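Extracellular solute-binding protein family 1 (Pseudothermotoga lettingae, PDB 5CI5) binds the sugar alpha-D-tagatose and probably delivers it, as an extracellular solute-binding protein, to an ABC transporter for uptake. Local coordinates at residues T39-Y51 against K317-W331. Residues are numbered along the deposited sequence; the frame is centred on the assembly and turned at random. Where two conformers were deposited one is given.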
ATOM      1  N   THR A  39      -1.822 -13.331 -15.166  1.00 21.52           N
ATOM      2  CA  THR A  39      -3.208 -12.989 -14.870  1.00 20.07           C
ATOM      3  C   THR A  39      -3.611 -11.737 -15.637  1.00 16.42           C
ATOM      4  O   THR A  39      -4.696 -11.669 -16.233  1.00 17.40           O
ATOM      5  CB  THR A  39      -3.420 -12.785 -13.361  1.00 21.13           C
ATOM      6  OG1 THR A  39      -3.014 -13.978 -12.676  1.00 23.61           O
ATOM      7  CG2 THR A  39      -4.883 -12.508 -13.049  1.00 18.45           C
ATOM      8  N   TRP A  40      -2.731 -10.744 -15.648  1.00 14.19           N
ATOM      9  CA  TRP A  40      -3.011  -9.534 -16.411  1.00 14.15           C
ATOM     10  C   TRP A  40      -3.180  -9.847 -17.889  1.00 21.32           C
ATOM     11  O   TRP A  40      -4.105  -9.348 -18.528  1.00 20.39           O
ATOM     12  CB  TRP A  40      -1.905  -8.502 -16.214  1.00 17.19           C
ATOM     13  CG  TRP A  40      -2.066  -7.766 -14.916  1.00 14.89           C
ATOM     14  CD1 TRP A  40      -1.217  -7.783 -13.850  1.00 10.81           C
ATOM     15  CD2 TRP A  40      -3.156  -6.911 -14.551  1.00 11.65           C
ATOM     16  NE1 TRP A  40      -1.716  -6.991 -12.853  1.00 11.69           N
ATOM     17  CE2 TRP A  40      -2.902  -6.443 -13.258  1.00 12.24           C
ATOM     18  CE3 TRP A  40      -4.330  -6.499 -15.200  1.00 13.83           C
ATOM     19  CZ2 TRP A  40      -3.780  -5.584 -12.587  1.00 16.15           C
ATOM     20  CZ3 TRP A  40      -5.183  -5.639 -14.544  1.00 15.38           C
ATOM     21  CH2 TRP A  40      -4.916  -5.208 -13.244  1.00 13.62           C
ATOM     22  N   ASN A  41      -2.306 -10.671 -18.437  1.00 19.19           N
ATOM     23  CA  ASN A  41      -2.397 -10.957 -19.870  1.00 24.64           C
ATOM     24  C   ASN A  41      -3.735 -11.628 -20.219  1.00 24.13           C
ATOM     25  O   ASN A  41      -4.411 -11.207 -21.163  1.00 21.35           O
ATOM     26  CB  ASN A  41      -1.227 -11.814 -20.323  1.00 31.45           C
ATOM     27  CG  ASN A  41      -1.222 -12.030 -21.831  1.00 36.76           C
ATOM     28  OD1 ASN A  41      -1.094 -11.074 -22.601  1.00 29.97           O
ATOM     29  ND2 ASN A  41      -1.377 -13.283 -22.258  1.00 33.41           N
ATOM     30  N   SER A  42      -4.142 -12.622 -19.431  1.00 18.50           N
ATOM     31  CA  SER A  42      -5.450 -13.252 -19.609  1.00 19.60           C
ATOM     32  C   SER A  42      -6.601 -12.250 -19.553  1.00 17.10           C
ATOM     33  O   SER A  42      -7.485 -12.240 -20.405  1.00 17.92           O
ATOM     34  CB  SER A  42      -5.647 -14.317 -18.546  1.00 30.52           C
ATOM     35  OG  SER A  42      -4.774 -15.390 -18.801  1.00 47.08           O
ATOM     36  N   VAL A  43      -6.603 -11.423 -18.518  1.00 15.36           N
ATOM     37  CA  VAL A  43      -7.637 -10.411 -18.370  1.00 14.05           C
ATOM     38  C   VAL A  43      -7.702  -9.456 -19.561  1.00 14.08           C
ATOM     39  O   VAL A  43      -8.793  -9.124 -20.029  1.00 14.42           O
ATOM     40  CB  VAL A  43      -7.403  -9.599 -17.072  1.00 13.22           C
ATOM     41  CG1 VAL A  43      -8.302  -8.383 -17.008  1.00 19.27           C
ATOM     42  CG2 VAL A  43      -7.639 -10.492 -15.855  1.00 21.70           C
ATOM     43  N   ILE A  44      -6.545  -8.994 -20.032  1.00 13.30           N
ATOM     44  CA  ILE A  44      -6.500  -8.025 -21.109  1.00 15.28           C
ATOM     45  C   ILE A  44      -6.896  -8.690 -22.435  1.00 16.22           C
ATOM     46  O   ILE A  44      -7.554  -8.066 -23.262  1.00 13.64           O
ATOM     47  CB  ILE A  44      -5.084  -7.348 -21.209  1.00 17.72           C
ATOM     48  CG1 ILE A  44      -4.799  -6.510 -19.941  1.00 15.64           C
ATOM     49  CG2 ILE A  44      -4.978  -6.485 -22.472  1.00 17.28           C
ATOM     50  CD1 ILE A  44      -5.646  -5.311 -19.769  1.00 16.00           C
ATOM     51  N   LYS A  45      -6.511  -9.943 -22.632  1.00 15.76           N
ATOM     52  CA  LYS A  45      -6.870 -10.622 -23.873  1.00 16.58           C
ATOM     53  C   LYS A  45      -8.385 -10.759 -23.967  1.00 14.84           C
ATOM     54  O   LYS A  45      -8.953 -10.561 -25.042  1.00 19.37           O
ATOM     55  CB  LYS A  45      -6.205 -11.986 -23.980  1.00 19.09           C
ATOM     56  CG  LYS A  45      -4.689 -11.963 -24.264  1.00 29.31           C
ATOM     57  CD  LYS A  45      -4.271 -11.082 -25.452  1.00 37.15           C
ATOM     58  CE  LYS A  45      -3.289  -9.995 -25.014  1.00 38.14           C
ATOM     59  NZ  LYS A  45      -3.176  -8.869 -25.972  1.00 32.64           N
ATOM     60  N   THR A  46      -9.037 -11.047 -22.844  1.00 16.13           N
ATOM     61  CA  THR A  46     -10.497 -11.170 -22.830  1.00 15.28           C
ATOM     62  C   THR A  46     -11.123  -9.826 -23.221  1.00 17.52           C
ATOM     63  O   THR A  46     -12.065  -9.769 -24.016  1.00 16.12           O
ATOM     64  CB  THR A  46     -10.979 -11.655 -21.459  1.00 16.02           C
ATOM     65  OG1 THR A  46     -10.514 -12.990 -21.247  1.00 22.29           O
ATOM     66  CG2 THR A  46     -12.495 -11.646 -21.342  1.00 21.43           C
ATOM     67  N   PHE A  47     -10.563  -8.736 -22.707  1.00 13.98           N
ATOM     68  CA  PHE A  47     -11.047  -7.425 -23.079  1.00 12.77           C
ATOM     69  C   PHE A  47     -10.939  -7.211 -24.580  1.00 12.80           C
ATOM     70  O   PHE A  47     -11.887  -6.740 -25.217  1.00 14.29           O
ATOM     71  CB  PHE A  47     -10.270  -6.322 -22.355  1.00 11.20           C
ATOM     72  CG  PHE A  47     -10.604  -4.941 -22.833  1.00 11.73           C
ATOM     73  CD1 PHE A  47     -11.716  -4.280 -22.365  1.00 11.33           C
ATOM     74  CD2 PHE A  47      -9.814  -4.319 -23.781  1.00 12.46           C
ATOM     75  CE1 PHE A  47     -12.040  -3.001 -22.814  1.00 13.43           C
ATOM     76  CE2 PHE A  47     -10.134  -3.043 -24.253  1.00 13.84           C
ATOM     77  CZ  PHE A  47     -11.236  -2.379 -23.759  1.00 16.57           C
ATOM     78  N   GLU A  48      -9.780  -7.547 -25.146  1.00 13.79           N
ATOM     79  CA  GLU A  48      -9.559  -7.355 -26.564  1.00 13.52           C
ATOM     80  C   GLU A  48     -10.571  -8.144 -27.397  1.00 14.21           C
ATOM     81  O   GLU A  48     -11.089  -7.647 -28.413  1.00 20.59           O
ATOM     82  CB  GLU A  48      -8.150  -7.771 -26.939  1.00 16.56           C
ATOM     83  CG  GLU A  48      -7.082  -6.880 -26.380  1.00 17.80           C
ATOM     84  CD  GLU A  48      -5.712  -7.226 -26.932  1.00 28.88           C
ATOM     85  OE1 GLU A  48      -5.547  -8.360 -27.441  1.00 28.79           O
ATOM     86  OE2 GLU A  48      -4.799  -6.379 -26.847  1.00 25.20           O
ATOM     87  N   GLU A  49     -10.851  -9.368 -26.960  1.00 15.47           N
ATOM     88  CA  GLU A  49     -11.816 -10.219 -27.669  1.00 19.29           C
ATOM     89  C   GLU A  49     -13.206  -9.588 -27.626  1.00 20.82           C
ATOM     90  O   GLU A  49     -13.950  -9.582 -28.619  1.00 22.34           O
ATOM     91  CB  GLU A  49     -11.892 -11.620 -27.054  1.00 23.83           C
ATOM     92  CG  GLU A  49     -10.613 -12.453 -27.085  1.00 42.21           C
ATOM     93  CD  GLU A  49     -10.020 -12.565 -28.467  1.00 55.63           C
ATOM     94  OE1 GLU A  49     -10.797 -12.584 -29.447  1.00 57.51           O
ATOM     95  OE2 GLU A  49      -8.775 -12.635 -28.570  1.00 60.88           O
ATOM     96  N   LYS A  50     -13.563  -9.080 -26.455  1.00 15.43           N
ATOM     97  CA  LYS A  50     -14.897  -8.525 -26.256  1.00 17.08           C
ATOM     98  C   LYS A  50     -15.126  -7.186 -26.939  1.00 17.49           C
ATOM     99  O   LYS A  50     -16.264  -6.873 -27.304  1.00 24.99           O
ATOM    100  CB  LYS A  50     -15.200  -8.381 -24.777  1.00 25.15           C
ATOM    101  CG  LYS A  50     -16.534  -7.664 -24.542  1.00 33.32           C
ATOM    102  CD  LYS A  50     -16.993  -7.714 -23.108  1.00 40.67           C
ATOM    103  CE  LYS A  50     -18.358  -7.058 -22.981  1.00 37.61           C
ATOM    104  NZ  LYS A  50     -18.791  -6.937 -21.567  1.00 39.81           N
ATOM    105  N   TYR A  51     -14.077  -6.393 -27.131  1.00 19.88           N
ATOM    106  CA  TYR A  51     -14.250  -5.014 -27.599  1.00 20.06           C
ATOM    107  C   TYR A  51     -13.577  -4.688 -28.929  1.00 21.02           C
ATOM    108  O   TYR A  51     -13.820  -3.624 -29.509  1.00 27.02           O
ATOM    109  CB  TYR A  51     -13.742  -4.061 -26.533  1.00 17.76           C
ATOM    110  CG  TYR A  51     -14.726  -3.937 -25.400  1.00 17.62           C
ATOM    111  CD1 TYR A  51     -15.856  -3.139 -25.533  1.00 29.35           C
ATOM    112  CD2 TYR A  51     -14.552  -4.638 -24.226  1.00 16.97           C
ATOM    113  CE1 TYR A  51     -16.773  -3.034 -24.522  1.00 22.59           C
ATOM    114  CE2 TYR A  51     -15.460  -4.531 -23.187  1.00 20.11           C
ATOM    115  CZ  TYR A  51     -16.577  -3.725 -23.345  1.00 23.96           C
ATOM    116  OH  TYR A  51     -17.509  -3.603 -22.335  1.00 26.35           O
ATOM    117  N   LYS A 317     -13.756   2.653 -21.277  1.00  9.86           N
ATOM    118  CA  LYS A 317     -14.301   1.311 -21.520  1.00 11.14           C
ATOM    119  C   LYS A 317     -13.429   0.223 -20.905  1.00 11.36           C
ATOM    120  O   LYS A 317     -13.944  -0.717 -20.286  1.00 10.83           O
ATOM    121  CB  LYS A 317     -14.472   1.034 -23.031  1.00 12.60           C
ATOM    122  CG  LYS A 317     -15.795   1.526 -23.570  1.00 29.57           C
ATOM    123  CD  LYS A 317     -16.908   0.589 -23.100  1.00 38.75           C
ATOM    124  CE  LYS A 317     -18.286   1.181 -23.293  1.00 46.53           C
ATOM    125  NZ  LYS A 317     -19.309   0.384 -22.558  1.00 39.82           N
ATOM    126  N   LEU A 318     -12.111   0.356 -21.026  1.00 11.80           N
ATOM    127  CA  LEU A 318     -11.205  -0.582 -20.369  1.00 10.92           C
ATOM    128  C   LEU A 318     -11.316  -0.515 -18.830  1.00  8.66           C
ATOM    129  O   LEU A 318     -11.360  -1.547 -18.166  1.00 10.77           O
ATOM    130  CB  LEU A 318      -9.755  -0.324 -20.816  1.00  8.80           C
ATOM    131  CG  LEU A 318      -8.651  -1.207 -20.222  1.00 10.39           C
ATOM    132  CD1 LEU A 318      -8.940  -2.679 -20.433  1.00 10.15           C
ATOM    133  CD2 LEU A 318      -7.295  -0.828 -20.859  1.00 11.01           C
ATOM    134  N   ALA A 319     -11.366   0.693 -18.265  1.00  8.90           N
ATOM    135  CA  ALA A 319     -11.506   0.856 -16.805  1.00  9.00           C
ATOM    136  C   ALA A 319     -12.802   0.191 -16.306  1.00 10.96           C
ATOM    137  O   ALA A 319     -12.803  -0.528 -15.308  1.00 10.72           O
ATOM    138  CB  ALA A 319     -11.470   2.330 -16.429  1.00  9.94           C
ATOM    139  N   GLU A 320     -13.878   0.415 -17.036  1.00 10.66           N
ATOM    140  CA  GLU A 320     -15.185  -0.161 -16.730  1.00 13.68           C
ATOM    141  C   GLU A 320     -15.123  -1.681 -16.735  1.00 10.90           C
ATOM    142  O   GLU A 320     -15.573  -2.349 -15.793  1.00 11.90           O
ATOM    143  CB  GLU A 320     -16.185   0.353 -17.764  1.00 16.62           C
ATOM    144  CG  GLU A 320     -17.606  -0.005 -17.591  1.00 22.13           C
ATOM    145  CD  GLU A 320     -18.397   0.610 -18.729  1.00 29.63           C
ATOM    146  OE1 GLU A 320     -18.418   0.020 -19.825  1.00 37.08           O
ATOM    147  OE2 GLU A 320     -18.917   1.714 -18.551  1.00 25.02           O
ATOM    148  N   TYR A 321     -14.490  -2.230 -17.764  1.00 12.23           N
ATOM    149  CA  TYR A 321     -14.348  -3.673 -17.863  1.00 13.90           C
ATOM    150  C   TYR A 321     -13.500  -4.223 -16.710  1.00 11.30           C
ATOM    151  O   TYR A 321     -13.878  -5.197 -16.042  1.00 11.67           O
ATOM    152  CB  TYR A 321     -13.735  -4.067 -19.216  1.00 12.93           C
ATOM    153  CG  TYR A 321     -13.149  -5.464 -19.237  1.00 12.27           C
ATOM    154  CD1 TYR A 321     -13.931  -6.582 -19.510  1.00 28.25           C
ATOM    155  CD2 TYR A 321     -11.807  -5.671 -18.947  1.00 17.19           C
ATOM    156  CE1 TYR A 321     -13.363  -7.866 -19.512  1.00 22.31           C
ATOM    157  CE2 TYR A 321     -11.246  -6.939 -18.941  1.00 28.08           C
ATOM    158  CZ  TYR A 321     -12.022  -8.027 -19.221  1.00 25.97           C
ATOM    159  OH  TYR A 321     -11.437  -9.295 -19.201  1.00 31.40           O
ATOM    160  N   LEU A 322     -12.352  -3.605 -16.475  1.00  9.93           N
ATOM    161  CA  LEU A 322     -11.451  -4.078 -15.433  1.00 10.69           C
ATOM    162  C   LEU A 322     -12.062  -4.051 -14.034  1.00 11.22           C
ATOM    163  O   LEU A 322     -11.673  -4.840 -13.187  1.00 11.09           O
ATOM    164  CB  LEU A 322     -10.169  -3.272 -15.425  1.00 11.10           C
ATOM    165  CG  LEU A 322      -9.247  -3.495 -16.618  1.00  9.43           C
ATOM    166  CD1 LEU A 322      -8.098  -2.556 -16.554  1.00 11.66           C
ATOM    167  CD2 LEU A 322      -8.752  -4.952 -16.674  1.00 14.22           C
ATOM    168  N   THR A 323     -13.002  -3.138 -13.803  1.00 10.19           N
ATOM    169  CA  THR A 323     -13.605  -2.981 -12.491  1.00 10.06           C
ATOM    170  C   THR A 323     -15.029  -3.541 -12.489  1.00  9.03           C
ATOM    171  O   THR A 323     -15.830  -3.164 -11.643  1.00 10.58           O
ATOM    172  CB  THR A 323     -13.585  -1.495 -12.051  1.00 10.63           C
ATOM    173  OG1 THR A 323     -12.366  -0.879 -12.495  1.00  9.92           O
ATOM    174  CG2 THR A 323     -13.653  -1.388 -10.549  1.00 14.03           C
ATOM    175  N   SER A 324     -15.320  -4.457 -13.417  1.00 10.86           N
ATOM    176  CA  SER A 324     -16.618  -5.131 -13.466  1.00 13.87           C
ATOM    177  C   SER A 324     -16.683  -6.303 -12.496  1.00 11.21           C
ATOM    178  O   SER A 324     -15.669  -6.838 -12.043  1.00 10.92           O
ATOM    179  CB  SER A 324     -16.930  -5.635 -14.877  1.00 12.32           C
ATOM    180  OG  SER A 324     -16.035  -6.678 -15.237  1.00 13.71           O
ATOM    181  N   PHE A 325     -17.904  -6.687 -12.172  1.00 12.51           N
ATOM    182  CA  PHE A 325     -18.148  -7.792 -11.268  1.00 10.48           C
ATOM    183  C   PHE A 325     -17.491  -9.078 -11.783  1.00  9.51           C
ATOM    184  O   PHE A 325     -16.784  -9.752 -11.039  1.00 12.49           O
ATOM    185  CB  PHE A 325     -19.660  -7.961 -11.099  1.00 12.08           C
ATOM    186  CG  PHE A 325     -20.050  -9.063 -10.161  1.00 11.96           C
ATOM    187  CD1 PHE A 325     -20.011  -8.885  -8.790  1.00 13.49           C
ATOM    188  CD2 PHE A 325     -20.455 -10.281 -10.655  1.00 13.99           C
ATOM    189  CE1 PHE A 325     -20.378  -9.911  -7.926  1.00 12.97           C
ATOM    190  CE2 PHE A 325     -20.820 -11.306  -9.797  1.00 14.57           C
ATOM    191  CZ  PHE A 325     -20.784 -11.105  -8.431  1.00 14.03           C
ATOM    192  N   ASP A 326     -17.728  -9.437 -13.048  1.00 11.06           N
ATOM    193  CA  ASP A 326     -17.236 -10.725 -13.544  1.00 12.91           C
ATOM    194  C   ASP A 326     -15.714 -10.796 -13.489  1.00 14.37           C
ATOM    195  O   ASP A 326     -15.156 -11.822 -13.107  1.00 14.67           O
ATOM    196  CB  ASP A 326     -17.713 -11.005 -14.966  1.00 16.96           C
ATOM    197  CG  ASP A 326     -19.198 -11.320 -15.030  1.00 23.55           C
ATOM    198  OD1 ASP A 326     -19.777 -11.680 -13.988  1.00 17.35           O
ATOM    199  OD2 ASP A 326     -19.774 -11.240 -16.138  1.00 21.27           O
ATOM    200  N   VAL A 327     -15.051  -9.699 -13.860  1.00 14.23           N
ATOM    201  CA  VAL A 327     -13.589  -9.674 -13.891  1.00  9.43           C
ATOM    202  C   VAL A 327     -13.041  -9.814 -12.486  1.00 12.27           C
ATOM    203  O   VAL A 327     -12.122 -10.605 -12.257  1.00 13.38           O
ATOM    204  CB  VAL A 327     -13.052  -8.381 -14.575  1.00 11.35           C
ATOM    205  CG1 VAL A 327     -11.570  -8.190 -14.331  1.00 12.48           C
ATOM    206  CG2 VAL A 327     -13.342  -8.435 -16.070  1.00 12.87           C
ATOM    207  N   TRP A 328     -13.610  -9.079 -11.531  1.00 10.17           N
ATOM    208  CA  TRP A 328     -13.070  -9.130 -10.183  1.00 11.09           C
ATOM    209  C   TRP A 328     -13.423 -10.450  -9.493  1.00 13.94           C
ATOM    210  O   TRP A 328     -12.623 -10.955  -8.727  1.00 11.77           O
ATOM    211  CB  TRP A 328     -13.519  -7.932  -9.348  1.00  9.74           C
ATOM    212  CG  TRP A 328     -12.377  -7.007  -9.155  1.00 10.06           C
ATOM    213  CD1 TRP A 328     -12.176  -5.798  -9.788  1.00 14.44           C
ATOM    214  CD2 TRP A 328     -11.235  -7.213  -8.322  1.00 10.90           C
ATOM    215  NE1 TRP A 328     -10.989  -5.241  -9.366  1.00 16.05           N
ATOM    216  CE2 TRP A 328     -10.395  -6.089  -8.469  1.00 11.96           C
ATOM    217  CE3 TRP A 328     -10.847  -8.226  -7.455  1.00  9.52           C
ATOM    218  CZ2 TRP A 328      -9.190  -5.958  -7.777  1.00 11.22           C
ATOM    219  CZ3 TRP A 328      -9.657  -8.090  -6.763  1.00 12.92           C
ATOM    220  CH2 TRP A 328      -8.835  -6.971  -6.948  1.00 11.25           C
HETATM  221  N   MSE A 329     -14.601 -11.015  -9.775  0.64 11.86           N
HETATM  222  CA  MSE A 329     -14.922 -12.334  -9.240  0.64 12.09           C
HETATM  223  C   MSE A 329     -13.887 -13.365  -9.698  0.64 11.59           C
HETATM  224  O   MSE A 329     -13.387 -14.170  -8.905  0.64 12.50           O
HETATM  225  CB  MSE A 329     -16.326 -12.776  -9.658  0.64 11.78           C
HETATM  226  CG  MSE A 329     -17.407 -12.224  -8.773  0.64 16.06           C
HETATM  227 SE   MSE A 329     -17.349 -12.979  -6.961  0.64 47.71          SE
HETATM  228  CE  MSE A 329     -18.531 -14.497  -7.234  0.64 17.21           C
ATOM    229  N   LYS A 330     -13.559 -13.343 -10.981  1.00 11.56           N
ATOM    230  CA  LYS A 330     -12.586 -14.271 -11.510  1.00  9.81           C
ATOM    231  C   LYS A 330     -11.204 -14.043 -10.922  1.00 13.59           C
ATOM    232  O   LYS A 330     -10.492 -14.997 -10.579  1.00 17.41           O
ATOM    233  CB  LYS A 330     -12.548 -14.172 -13.036  1.00 18.80           C
ATOM    234  CG  LYS A 330     -11.603 -15.177 -13.688  1.00 25.24           C
ATOM    235  CD  LYS A 330     -11.778 -15.185 -15.183  1.00 30.97           C
ATOM    236  CE  LYS A 330     -10.874 -16.209 -15.856  1.00 45.83           C
ATOM    237  NZ  LYS A 330     -11.055 -16.192 -17.345  1.00 51.73           N
ATOM    238  N   TRP A 331     -10.823 -12.787 -10.797  1.00 12.97           N
ATOM    239  CA  TRP A 331      -9.538 -12.449 -10.190  1.00 12.58           C
ATOM    240  C   TRP A 331      -9.416 -13.007  -8.773  1.00 15.11           C
ATOM    241  O   TRP A 331      -8.438 -13.670  -8.441  1.00 14.18           O
ATOM    242  CB  TRP A 331      -9.341 -10.929 -10.176  1.00 12.67           C
ATOM    243  CG  TRP A 331      -7.970 -10.575  -9.770  1.00 13.60           C
ATOM    244  CD1 TRP A 331      -7.438 -10.688  -8.520  1.00 16.09           C
ATOM    245  CD2 TRP A 331      -6.938 -10.071 -10.609  1.00 10.52           C
ATOM    246  NE1 TRP A 331      -6.122 -10.277  -8.524  1.00 15.24           N
ATOM    247  CE2 TRP A 331      -5.791  -9.899  -9.799  1.00 12.47           C
ATOM    248  CE3 TRP A 331      -6.872  -9.733 -11.963  1.00 13.34           C
ATOM    249  CZ2 TRP A 331      -4.592  -9.398 -10.301  1.00 15.83           C
ATOM    250  CZ3 TRP A 331      -5.677  -9.239 -12.461  1.00 14.46           C
ATOM    251  CH2 TRP A 331      -4.551  -9.087 -11.629  1.00 15.13           C
TER
HETATM  252  O   HOH W   1     -10.114 -13.577 -18.400  1.00 37.08           O
HETATM  253  O   HOH W   2     -16.559  -1.837 -20.464  1.00 32.75           O
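Tyr321 enters helix 39-51 as a knob among Val43, Thr46, Phe47 and Tyr51, and its OH donates to Val43 O at 2.8 Å. The donor lies in the carbonyl plane, on a lone pair, with a C=O...O angle of 135°; the same oxygen also accepts the helical bond from Phe47 N, so two donors grip it. Phe47 CB sits over one face of the phenol, 3.9 Å from its centroid, and Val327 CG2 covers the opposite face. A phenylalanine in place of Tyr321 would probably leave Val43 O with only its helical donor, Phe47 N. The Phe47 ring receives Leu318 CD1 almost centrally over one face, only 8° off the normal. Val43 CG1, swung opposite the backbone N, presses on Leu322 CD2 at 3.5 Å, tighter than usual for two carbons, while CG2 meets the edge of Trp331. That indole takes Thr39 CG2 over a face and turns its own edge, CH2 leading, onto the face of Trp40. One water links Tyr51 OH to Lys317 O and Glu320 OE1. In the second shell, Trp331 NE1 bonds Gly337 O and Trp40 NE1 bonds Val33 O, which limits how far each indole can turn. About 11 Å separates the Trp331 side chain from the bound tagatose. Helix 39-51 runs nearly antiparallel to helix 325-331 (156°), crosses 317-322 more steeply, and packs with them on one lobe's mixed sheet, Trp40, Leu318 and Leu322 reaching strand 25-30 and Trp134 of strand 128-138 meeting both indoles.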